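Local atomic coordinates of uncharacterized protein (Enterococcus faecalis, PDB entry 3CLQ), a protein that is of unknown function but belongs to the AllG family and is possibly a subunit of an oxamate carbamoyltransferase. Residues Val355-Pro358 against Phe362-Ile365; Gly316-Ala321 against Lys342-Ile347; Ile53-Met58 against Gly64-Ala69. All coordinates share one frame; numbering follows the deposited sequence.

Overall arrangement
Contacts 1 and 2 are neighbours on the same side of the chain's centre, their centres 11 Å apart. They touch through Met363 SE and Leu345 CD1, 4.1 Å apart, and through Ile357 CG2 and Ala321 CB, 4.3 Å apart. Contact 3 is on the opposite side, with its centre 39 Å from that of contact 1 and 33 Å from that of contact 2. Its nearest atoms are about 23 Å from contact 2. The three contacts follow one another along the chain in the order 3, 2, 1. A bound di(hydroxyethyl)ether, probably from the crystallisation liquor, lies about 4 Å from the side chain of Thr356 in contact 1.

Contact 1: residues Val355-Pro358 against Phe362-Ile365; sequences VTIP and FMGI
A short antiparallel beta hairpin joins Val355-Pro358 to Phe362-Ile365. Two backbone bonds tie its arms: Ile365 N to Val355 O at 2.9 Å and Ile357 N to Met363 O at 2.9 Å. Thr356 and Gly364 form a non-hydrogen-bonded pair, and the CA of each makes a CA-H...O contact across the hairpin. Near the turn Phe362 N makes two weak bonds, to Ile357 O and Pro358 O.

The Phe362 ring lies against the first arm at Pro358. Pro358 CA sits over the centre of one face, 3.9 Å from the Phe362 ring centroid, as a CH-pi contact. Thr356 OG1 lies at the ring edge, in its plane, 3.9 Å from Phe362 CD1. This hydroxyl is hydrogen-bonded to His185 NE2.

The hairpin supplies two strands of a three-stranded antiparallel sheet, in which strand 363-369 lies between strands 356-357 and 348-352. Glu351 OE1, from the latter, bonds Gly364 N. Ile357 and selenomethionine Met363 lie side by side and point the same way, with Ile357 CD1 3.7 Å from Met363 CE. With chi1 at 50°, Ile365 sets CG1 between its backbone N and carbonyl carbon. Its CD1 meets Val355 CG1 at 3.8 Å. Pro328 of the second subunit packs on Phe362, and Pro324 of that subunit on Pro358.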
ATOM      1  N   VAL B 355      14.830  -4.847  -5.675  1.00 52.19           N
ATOM      2  CA  VAL B 355      13.438  -5.230  -5.430  1.00 51.83           C
ATOM      3  C   VAL B 355      13.405  -6.437  -4.488  1.00 52.27           C
ATOM      4  O   VAL B 355      13.799  -7.547  -4.862  1.00 52.51           O
ATOM      5  CB  VAL B 355      12.731  -5.600  -6.745  1.00 50.70           C
ATOM      6  CG1 VAL B 355      11.256  -5.927  -6.517  1.00 49.52           C
ATOM      7  CG2 VAL B 355      12.895  -4.501  -7.741  1.00 49.77           C
ATOM      8  N   THR B 356      12.936  -6.232  -3.269  1.00 51.38           N
ATOM      9  CA  THR B 356      13.139  -7.223  -2.246  1.00 51.45           C
ATOM     10  C   THR B 356      11.849  -7.628  -1.508  1.00 51.66           C
ATOM     11  O   THR B 356      10.868  -6.897  -1.524  1.00 52.49           O
ATOM     12  CB  THR B 356      14.180  -6.691  -1.242  1.00 52.20           C
ATOM     13  OG1 THR B 356      13.712  -5.458  -0.696  1.00 51.98           O
ATOM     14  CG2 THR B 356      15.524  -6.426  -1.944  1.00 51.57           C
ATOM     15  N   ILE B 357      11.865  -8.785  -0.847  1.00 51.48           N
ATOM     16  CA  ILE B 357      10.708  -9.276  -0.097  1.00 51.32           C
ATOM     17  C   ILE B 357      10.952  -9.277   1.399  1.00 52.56           C
ATOM     18  O   ILE B 357      11.714 -10.089   1.919  1.00 52.96           O
ATOM     19  CB  ILE B 357      10.380 -10.709  -0.480  1.00 51.73           C
ATOM     20  CG1 ILE B 357      10.190 -10.842  -2.004  1.00 51.42           C
ATOM     21  CG2 ILE B 357       9.150 -11.184   0.275  1.00 51.00           C
ATOM     22  CD1 ILE B 357      10.394 -12.244  -2.464  1.00 49.90           C
ATOM     23  N   PRO B 358      10.275  -8.381   2.117  1.00 53.92           N
ATOM     24  CA  PRO B 358      10.528  -8.160   3.534  1.00 54.12           C
ATOM     25  C   PRO B 358      10.469  -9.445   4.370  1.00 54.21           C
ATOM     26  O   PRO B 358      11.437  -9.790   5.062  1.00 53.84           O
ATOM     27  CB  PRO B 358       9.401  -7.216   3.925  1.00 54.37           C
ATOM     28  CG  PRO B 358       9.132  -6.470   2.679  1.00 54.53           C
ATOM     29  CD  PRO B 358       9.204  -7.510   1.620  1.00 54.53           C
ATOM     30  N   PHE B 362      14.285  -9.600   3.379  1.00 55.94           N
ATOM     31  CA  PHE B 362      14.660  -8.751   2.248  1.00 55.24           C
ATOM     32  C   PHE B 362      15.579  -9.434   1.228  1.00 56.19           C
ATOM     33  O   PHE B 362      16.550  -8.817   0.774  1.00 56.41           O
ATOM     34  CB  PHE B 362      15.315  -7.457   2.754  1.00 52.35           C
ATOM     35  CG  PHE B 362      14.452  -6.703   3.684  1.00 51.65           C
ATOM     36  CD1 PHE B 362      13.611  -5.695   3.209  1.00 51.02           C
ATOM     37  CD2 PHE B 362      14.418  -7.037   5.037  1.00 51.00           C
ATOM     38  CE1 PHE B 362      12.785  -5.011   4.079  1.00 51.13           C
ATOM     39  CE2 PHE B 362      13.586  -6.364   5.922  1.00 50.69           C
ATOM     40  CZ  PHE B 362      12.761  -5.354   5.449  1.00 51.03           C
HETATM   41  N   MSE B 363      15.298 -10.688   0.869  1.00 56.01           N
HETATM   42  CA  MSE B 363      16.001 -11.273  -0.264  1.00 56.76           C
HETATM   43  C   MSE B 363      15.501 -10.583  -1.523  1.00 54.84           C
HETATM   44  O   MSE B 363      14.363 -10.143  -1.575  1.00 54.51           O
HETATM   45  CB  MSE B 363      15.847 -12.802  -0.342  1.00 57.59           C
HETATM   46  CG  MSE B 363      14.497 -13.287  -0.790  1.00 59.14           C
HETATM   47 SE   MSE B 363      14.397 -15.140  -1.504  0.55 60.94          SE
HETATM   48  CE  MSE B 363      12.862 -14.941  -2.670  1.00 59.12           C
ATOM     49  N   GLY B 364      16.367 -10.441  -2.515  1.00 53.96           N
ATOM     50  CA  GLY B 364      15.968  -9.867  -3.786  1.00 53.32           C
ATOM     51  C   GLY B 364      15.099 -10.879  -4.501  1.00 53.79           C
ATOM     52  O   GLY B 364      15.290 -12.088  -4.372  1.00 54.38           O
ATOM     53  N   ILE B 365      14.120 -10.406  -5.251  1.00 53.23           N
ATOM     54  CA  ILE B 365      13.291 -11.318  -6.001  1.00 52.83           C
ATOM     55  C   ILE B 365      14.160 -12.228  -6.887  1.00 54.10           C
ATOM     56  O   ILE B 365      15.257 -11.829  -7.286  1.00 54.66           O
ATOM     57  CB  ILE B 365      12.302 -10.552  -6.817  1.00 51.58           C
ATOM     58  CG1 ILE B 365      13.026  -9.464  -7.616  1.00 51.86           C
ATOM     59  CG2 ILE B 365      11.316  -9.914  -5.893  1.00 51.39           C
ATOM     60  CD1 ILE B 365      12.183  -8.857  -8.731  1.00 51.40           C
TER

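Contact 2: residues Gly316-Ala321 against Lys342-Ile347; sequences GGFAMA and KEMLEI
Phe318 and selenomethionine Met344 meet with their side chains at about a right angle. The side chain of Met344 comes down on one face of the Phe318 ring. Its CG lies over the middle of the ring, 3.5 Å from the Phe318 centroid and 5° off the normal. This is a CH-pi contact. CG is close to all six carbons; the shortest distance is 3.6 Å, from Met344 CG to Phe318 CG.

The Met344 chain is bent at chi2 and again at chi3. The bends keep the selenium over the same face instead of carrying it straight past the ring. Met344 SE is 4.1 Å from the Phe318 centroid and 25° off the normal, a Met-aromatic contact. It is displaced toward the far end of the ring, with Phe318 CE2 and Phe318 CZ both 3.8 Å from it. Met344 CB lies over the other flank, 3.9 Å from Phe318 CD1. The bent side chain thus spans the face from CD1 to the CE2-CZ bond.

Ile347 adds a smaller touch. Its CG2 approaches the tip of the ring obliquely, 4.4 Å from Phe318 CZ. No hydrogen bond links the two segments directly. However, Ser341 OG bonds both Phe318 O and Ala321 N, which ties the loop to helix 334-343.

All three touching residues are buried. The loop 316-321 follows helix 309-313, and Glu311 OE1 bonds Gly317 N. Met344 and Ile347 lie on the stretch that leads from helix 334-343 into strand 348-352. Pro366 and Ile369 of strand 363-369 pack on Phe318, as does Thr348 of strand 348-352.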
ATOM      1  N   GLY B 316       5.032 -11.473  -9.126  1.00 56.08           N
ATOM      2  CA  GLY B 316       3.875 -12.383  -9.224  1.00 55.35           C
ATOM      3  C   GLY B 316       3.998 -13.612  -8.329  1.00 56.37           C
ATOM      4  O   GLY B 316       4.267 -13.505  -7.135  1.00 56.14           O
ATOM      5  N   GLY B 317       3.803 -14.797  -8.895  1.00 56.44           N
ATOM      6  CA  GLY B 317       3.915 -16.020  -8.105  1.00 55.78           C
ATOM      7  C   GLY B 317       5.306 -16.257  -7.540  1.00 55.94           C
ATOM      8  O   GLY B 317       5.468 -16.884  -6.475  1.00 55.01           O
ATOM      9  N   PHE B 318       6.319 -15.765  -8.251  1.00 56.15           N
ATOM     10  CA  PHE B 318       7.687 -15.849  -7.754  1.00 56.24           C
ATOM     11  C   PHE B 318       7.799 -15.046  -6.460  1.00 55.95           C
ATOM     12  O   PHE B 318       8.561 -15.397  -5.567  1.00 55.84           O
ATOM     13  CB  PHE B 318       8.666 -15.317  -8.800  1.00 57.05           C
ATOM     14  CG  PHE B 318       9.122 -16.354  -9.807  1.00 57.84           C
ATOM     15  CD1 PHE B 318      10.455 -16.435 -10.183  1.00 57.44           C
ATOM     16  CD2 PHE B 318       8.221 -17.234 -10.387  1.00 57.93           C
ATOM     17  CE1 PHE B 318      10.881 -17.378 -11.107  1.00 57.59           C
ATOM     18  CE2 PHE B 318       8.643 -18.180 -11.317  1.00 57.92           C
ATOM     19  CZ  PHE B 318       9.975 -18.252 -11.675  1.00 57.62           C
ATOM     20  N   ALA B 319       7.027 -13.962  -6.359  1.00 56.20           N
ATOM     21  CA  ALA B 319       7.057 -13.123  -5.157  1.00 56.13           C
ATOM     22  C   ALA B 319       5.965 -13.501  -4.184  1.00 56.65           C
ATOM     23  O   ALA B 319       5.821 -12.878  -3.170  1.00 57.64           O
ATOM     24  CB  ALA B 319       6.961 -11.663  -5.500  1.00 54.68           C
HETATM   25  N   MSE B 320       5.196 -14.524  -4.506  1.00 57.87           N
HETATM   26  CA  MSE B 320       4.158 -15.026  -3.624  1.00 59.76           C
HETATM   27  C   MSE B 320       4.327 -14.581  -2.170  1.00 58.43           C
HETATM   28  O   MSE B 320       3.429 -13.990  -1.596  1.00 58.24           O
HETATM   29  CB  MSE B 320       4.180 -16.542  -3.689  1.00 61.57           C
HETATM   30  CG  MSE B 320       2.839 -17.208  -3.815  1.00 63.01           C
HETATM   31 SE   MSE B 320       3.101 -19.147  -3.956  0.55 63.50          SE
HETATM   32  CE  MSE B 320       1.328 -19.636  -3.235  1.00 63.53           C
ATOM     33  N   ALA B 321       5.486 -14.852  -1.583  1.00 57.67           N
ATOM     34  CA  ALA B 321       5.714 -14.610  -0.152  1.00 56.92           C
ATOM     35  C   ALA B 321       5.390 -13.202   0.325  1.00 55.88           C
ATOM     36  O   ALA B 321       5.077 -13.001   1.490  1.00 56.84           O
ATOM     37  CB  ALA B 321       7.143 -14.940   0.218  1.00 56.92           C
ATOM     38  N   LYS B 342      11.365 -18.936  -1.974  1.00 64.82           N
ATOM     39  CA  LYS B 342      12.689 -19.508  -1.699  1.00 64.45           C
ATOM     40  C   LYS B 342      13.074 -20.509  -2.777  1.00 63.39           C
ATOM     41  O   LYS B 342      14.163 -20.447  -3.329  1.00 62.32           O
ATOM     42  CB  LYS B 342      12.714 -20.245  -0.373  1.00 66.25           C
ATOM     43  CG  LYS B 342      12.854 -19.396   0.868  1.00 68.59           C
ATOM     44  CD  LYS B 342      12.861 -20.331   2.104  1.00 70.50           C
ATOM     45  CE  LYS B 342      12.741 -19.576   3.442  1.00 71.94           C
ATOM     46  NZ  LYS B 342      11.338 -19.155   3.802  1.00 72.39           N
ATOM     47  N   GLU B 343      12.179 -21.448  -3.058  1.00 62.61           N
ATOM     48  CA  GLU B 343      12.436 -22.463  -4.059  1.00 62.06           C
ATOM     49  C   GLU B 343      12.874 -21.864  -5.390  1.00 61.15           C
ATOM     50  O   GLU B 343      13.853 -22.315  -5.985  1.00 59.47           O
ATOM     51  CB  GLU B 343      11.182 -23.296  -4.291  1.00 63.37           C
ATOM     52  CG  GLU B 343      10.832 -24.270  -3.185  1.00 65.58           C
ATOM     53  CD  GLU B 343       9.793 -25.288  -3.642  1.00 67.27           C
ATOM     54  OE1 GLU B 343       9.747 -25.559  -4.873  1.00 68.33           O
ATOM     55  OE2 GLU B 343       9.033 -25.816  -2.785  1.00 67.80           O
HETATM   56  N   MSE B 344      12.137 -20.848  -5.849  1.00 60.49           N
HETATM   57  CA  MSE B 344      12.332 -20.282  -7.184  1.00 60.01           C
HETATM   58  C   MSE B 344      13.781 -19.902  -7.520  1.00 58.62           C
HETATM   59  O   MSE B 344      14.120 -19.694  -8.682  1.00 58.28           O
HETATM   60  CB  MSE B 344      11.401 -19.077  -7.408  1.00 61.69           C
HETATM   61  CG  MSE B 344      10.022 -19.365  -8.008  1.00 63.73           C
HETATM   62 SE   MSE B 344       9.787 -21.036  -9.071  0.85 68.58          SE
HETATM   63  CE  MSE B 344       9.070 -22.190  -7.657  1.00 67.03           C
ATOM     64  N   LEU B 345      14.620 -19.807  -6.493  1.00 57.93           N
ATOM     65  CA  LEU B 345      16.023 -19.405  -6.611  1.00 57.19           C
ATOM     66  C   LEU B 345      16.898 -20.435  -7.321  1.00 56.80           C
ATOM     67  O   LEU B 345      17.962 -20.106  -7.836  1.00 56.47           O
ATOM     68  CB  LEU B 345      16.620 -19.188  -5.221  1.00 57.00           C
ATOM     69  CG  LEU B 345      16.259 -17.964  -4.390  1.00 57.62           C
ATOM     70  CD1 LEU B 345      16.802 -18.096  -2.978  1.00 57.17           C
ATOM     71  CD2 LEU B 345      16.801 -16.701  -5.045  1.00 58.15           C
ATOM     72  N   GLU B 346      16.466 -21.685  -7.316  1.00 56.78           N
ATOM     73  CA  GLU B 346      17.252 -22.762  -7.912  1.00 57.84           C
ATOM     74  C   GLU B 346      17.045 -22.755  -9.405  1.00 57.50           C
ATOM     75  O   GLU B 346      17.821 -23.332 -10.168  1.00 56.95           O
ATOM     76  CB  GLU B 346      16.819 -24.097  -7.345  1.00 58.44           C
ATOM     77  CG  GLU B 346      16.844 -24.144  -5.836  1.00 59.89           C
ATOM     78  CD  GLU B 346      16.184 -25.392  -5.317  1.00 61.73           C
ATOM     79  OE1 GLU B 346      15.900 -26.308  -6.130  1.00 62.25           O
ATOM     80  OE2 GLU B 346      15.943 -25.467  -4.094  1.00 63.31           O
ATOM     81  N   ILE B 347      15.994 -22.053  -9.794  1.00 57.83           N
ATOM     82  CA  ILE B 347      15.600 -21.903 -11.176  1.00 58.46           C
ATOM     83  C   ILE B 347      16.161 -20.612 -11.781  1.00 57.18           C
ATOM     84  O   ILE B 347      16.161 -20.442 -12.999  1.00 57.24           O
ATOM     85  CB  ILE B 347      14.077 -21.810 -11.247  1.00 59.57           C
ATOM     86  CG1 ILE B 347      13.470 -23.038 -11.848  1.00 60.55           C
ATOM     87  CG2 ILE B 347      13.633 -20.725 -12.183  1.00 60.69           C
ATOM     88  CD1 ILE B 347      12.014 -22.732 -12.182  1.00 61.14           C
TER

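Contact 3: residues Ile53-Met58 against Gly64-Ala69; sequences ITYENM and GAVQGA
Tyr55 and Val66 give up the most surface here, and Gln67 adds a polar link to Tyr55. The Tyr55 side chain extends from a type I beta turn, Tyr55 to Met58, toward helix 60-73. Its CG is anti to the backbone N (chi1 171°), which directs the ring at the helix.

Val66 projects from the helix toward the turn and packs obliquely against the ring, with its CG2 branch on the Tyr55 CD1-CE1 side. The exact spacing there is doubtful. The other branch of Val66, CG1, meets the selenium of selenomethionine Met58, with Val66 CG1 4.0 Å from Met58 SE. The two methyls of Val66 therefore serve different partners in the loop.

Gln67 reaches the phenol with its extended side chain. Gln67 NE2 donates to Tyr55 OH at 3.0 Å, with an N-H...O angle of 149°. The oxygen lies close to the plane of the Gln67 amide. Ring and amide planes are 59° apart, so the two groups are not stacked. Tyr55 OH also bonds Asp83 OD1 of helix 79-87; these two bonds hold the phenol oxygen in place.

Along the chain the turn follows strand 45-48 and precedes helix 60-73, and Lys63 NZ bonds Met58 O. Ile46 and Phe93, from strands 45-48 and 92-95, pack on Val66, while helix 79-87 meets Tyr55 through Ala86 and Arg87.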
ATOM      1  N   ILE B  53      -0.692 -17.275 -33.378  1.00 50.48           N
ATOM      2  CA  ILE B  53      -1.876 -18.120 -33.495  1.00 49.51           C
ATOM      3  C   ILE B  53      -2.852 -17.521 -34.510  1.00 49.63           C
ATOM      4  O   ILE B  53      -3.260 -16.371 -34.398  1.00 50.25           O
ATOM      5  CB  ILE B  53      -2.576 -18.296 -32.124  1.00 48.55           C
ATOM      6  CG1 ILE B  53      -3.718 -19.305 -32.208  1.00 47.47           C
ATOM      7  CG2 ILE B  53      -3.083 -16.954 -31.611  1.00 48.74           C
ATOM      8  CD1 ILE B  53      -4.030 -19.973 -30.909  1.00 46.36           C
ATOM      9  N   THR B  54      -3.220 -18.292 -35.513  1.00 49.47           N
ATOM     10  CA  THR B  54      -4.227 -17.809 -36.443  1.00 49.98           C
ATOM     11  C   THR B  54      -5.548 -17.578 -35.717  1.00 50.16           C
ATOM     12  O   THR B  54      -5.731 -18.038 -34.591  1.00 50.12           O
ATOM     13  CB  THR B  54      -4.439 -18.777 -37.600  1.00 48.68           C
ATOM     14  OG1 THR B  54      -4.751 -20.063 -37.065  1.00 48.74           O
ATOM     15  CG2 THR B  54      -3.180 -18.879 -38.426  1.00 48.19           C
ATOM     16  N   TYR B  55      -6.458 -16.860 -36.366  1.00 50.70           N
ATOM     17  CA  TYR B  55      -7.732 -16.525 -35.762  1.00 50.52           C
ATOM     18  C   TYR B  55      -8.577 -17.780 -35.614  1.00 51.51           C
ATOM     19  O   TYR B  55      -9.132 -18.025 -34.544  1.00 50.96           O
ATOM     20  CB  TYR B  55      -8.464 -15.470 -36.587  1.00 49.27           C
ATOM     21  CG  TYR B  55      -9.883 -15.221 -36.139  1.00 48.98           C
ATOM     22  CD1 TYR B  55     -10.150 -14.436 -35.028  1.00 48.89           C
ATOM     23  CD2 TYR B  55     -10.966 -15.773 -36.826  1.00 49.11           C
ATOM     24  CE1 TYR B  55     -11.450 -14.201 -34.607  1.00 48.67           C
ATOM     25  CE2 TYR B  55     -12.277 -15.540 -36.415  1.00 48.97           C
ATOM     26  CZ  TYR B  55     -12.509 -14.748 -35.302  1.00 49.08           C
ATOM     27  OH  TYR B  55     -13.797 -14.501 -34.873  1.00 48.88           O
ATOM     28  N   GLU B  56      -8.663 -18.580 -36.675  1.00 52.70           N
ATOM     29  CA  GLU B  56      -9.498 -19.783 -36.627  1.00 54.65           C
ATOM     30  C   GLU B  56      -9.137 -20.702 -35.468  1.00 54.90           C
ATOM     31  O   GLU B  56      -9.994 -21.399 -34.939  1.00 54.12           O
ATOM     32  CB  GLU B  56      -9.467 -20.579 -37.944  1.00 56.31           C
ATOM     33  CG  GLU B  56     -10.037 -19.852 -39.143  1.00 57.84           C
ATOM     34  CD  GLU B  56      -9.137 -18.717 -39.569  1.00 59.52           C
ATOM     35  OE1 GLU B  56      -7.899 -18.884 -39.460  1.00 60.43           O
ATOM     36  OE2 GLU B  56      -9.654 -17.654 -39.985  1.00 60.24           O
ATOM     37  N   ASN B  57      -7.876 -20.715 -35.061  1.00 56.20           N
ATOM     38  CA  ASN B  57      -7.515 -21.575 -33.943  1.00 57.58           C
ATOM     39  C   ASN B  57      -7.622 -20.916 -32.566  1.00 58.12           C
ATOM     40  O   ASN B  57      -7.421 -21.578 -31.552  1.00 58.38           O
ATOM     41  CB  ASN B  57      -6.161 -22.246 -34.172  1.00 58.11           C
ATOM     42  CG  ASN B  57      -6.120 -23.021 -35.484  1.00 59.16           C
ATOM     43  OD1 ASN B  57      -7.138 -23.568 -35.934  1.00 59.98           O
ATOM     44  ND2 ASN B  57      -4.952 -23.067 -36.112  1.00 59.17           N
HETATM   45  N   MSE B  58      -7.982 -19.634 -32.522  1.00 59.25           N
HETATM   46  CA  MSE B  58      -8.146 -18.938 -31.228  1.00 61.27           C
HETATM   47  C   MSE B  58      -9.305 -19.527 -30.442  1.00 59.82           C
HETATM   48  O   MSE B  58     -10.092 -20.285 -30.976  1.00 59.46           O
HETATM   49  CB  MSE B  58      -8.353 -17.438 -31.402  1.00 62.09           C
HETATM   50  CG  MSE B  58      -7.134 -16.694 -31.899  1.00 63.35           C
HETATM   51 SE   MSE B  58      -7.542 -14.790 -32.176  0.90 65.89          SE
HETATM   52  CE  MSE B  58      -5.748 -14.084 -32.530  1.00 63.59           C
ATOM     53  N   GLY B  64     -14.125 -13.529 -29.124  1.00 54.71           N
ATOM     54  CA  GLY B  64     -15.003 -12.459 -28.689  1.00 54.50           C
ATOM     55  C   GLY B  64     -14.243 -11.151 -28.577  1.00 54.41           C
ATOM     56  O   GLY B  64     -14.788 -10.077 -28.817  1.00 54.90           O
ATOM     57  N   ALA B  65     -12.973 -11.237 -28.212  1.00 54.27           N
ATOM     58  CA  ALA B  65     -12.147 -10.047 -28.079  1.00 53.50           C
ATOM     59  C   ALA B  65     -11.884  -9.397 -29.436  1.00 53.40           C
ATOM     60  O   ALA B  65     -12.176  -8.228 -29.624  1.00 53.99           O
ATOM     61  CB  ALA B  65     -10.860 -10.377 -27.393  1.00 52.92           C
ATOM     62  N   VAL B  66     -11.354 -10.137 -30.400  1.00 52.89           N
ATOM     63  CA  VAL B  66     -11.123  -9.499 -31.692  1.00 52.95           C
ATOM     64  C   VAL B  66     -12.417  -8.903 -32.260  1.00 52.38           C
ATOM     65  O   VAL B  66     -12.385  -7.939 -33.020  1.00 52.74           O
ATOM     66  CB  VAL B  66     -10.474 -10.444 -32.738  1.00 52.98           C
ATOM     67  CG1 VAL B  66      -9.298 -11.201 -32.112  1.00 53.05           C
ATOM     68  CG2 VAL B  66     -11.491 -11.386 -33.277  1.00 52.35           C
ATOM     69  N   GLN B  67     -13.552  -9.467 -31.873  1.00 51.64           N
ATOM     70  CA  GLN B  67     -14.834  -9.029 -32.419  1.00 51.22           C
ATOM     71  C   GLN B  67     -15.280  -7.703 -31.841  1.00 50.79           C
ATOM     72  O   GLN B  67     -15.747  -6.822 -32.571  1.00 49.87           O
ATOM     73  CB  GLN B  67     -15.911 -10.089 -32.182  1.00 51.12           C
ATOM     74  CG  GLN B  67     -15.934 -11.165 -33.262  1.00 50.54           C
ATOM     75  CD  GLN B  67     -16.605 -12.429 -32.788  1.00 50.30           C
ATOM     76  OE1 GLN B  67     -17.514 -12.389 -31.952  1.00 50.41           O
ATOM     77  NE2 GLN B  67     -16.152 -13.567 -33.307  1.00 49.97           N
ATOM     78  N   GLY B  68     -15.139  -7.575 -30.523  1.00 50.68           N
ATOM     79  CA  GLY B  68     -15.515  -6.353 -29.839  1.00 50.41           C
ATOM     80  C   GLY B  68     -14.596  -5.287 -30.379  1.00 50.56           C
ATOM     81  O   GLY B  68     -15.023  -4.183 -30.703  1.00 50.70           O
ATOM     82  N   ALA B  69     -13.327  -5.651 -30.510  1.00 50.72           N
ATOM     83  CA  ALA B  69     -12.305  -4.723 -30.954  1.00 50.86           C
ATOM     84  C   ALA B  69     -12.664  -4.200 -32.325  1.00 50.68           C
ATOM     85  O   ALA B  69     -12.687  -2.984 -32.553  1.00 50.85           O
ATOM     86  CB  ALA B  69     -10.954  -5.411 -31.002  1.00 51.04           C
TER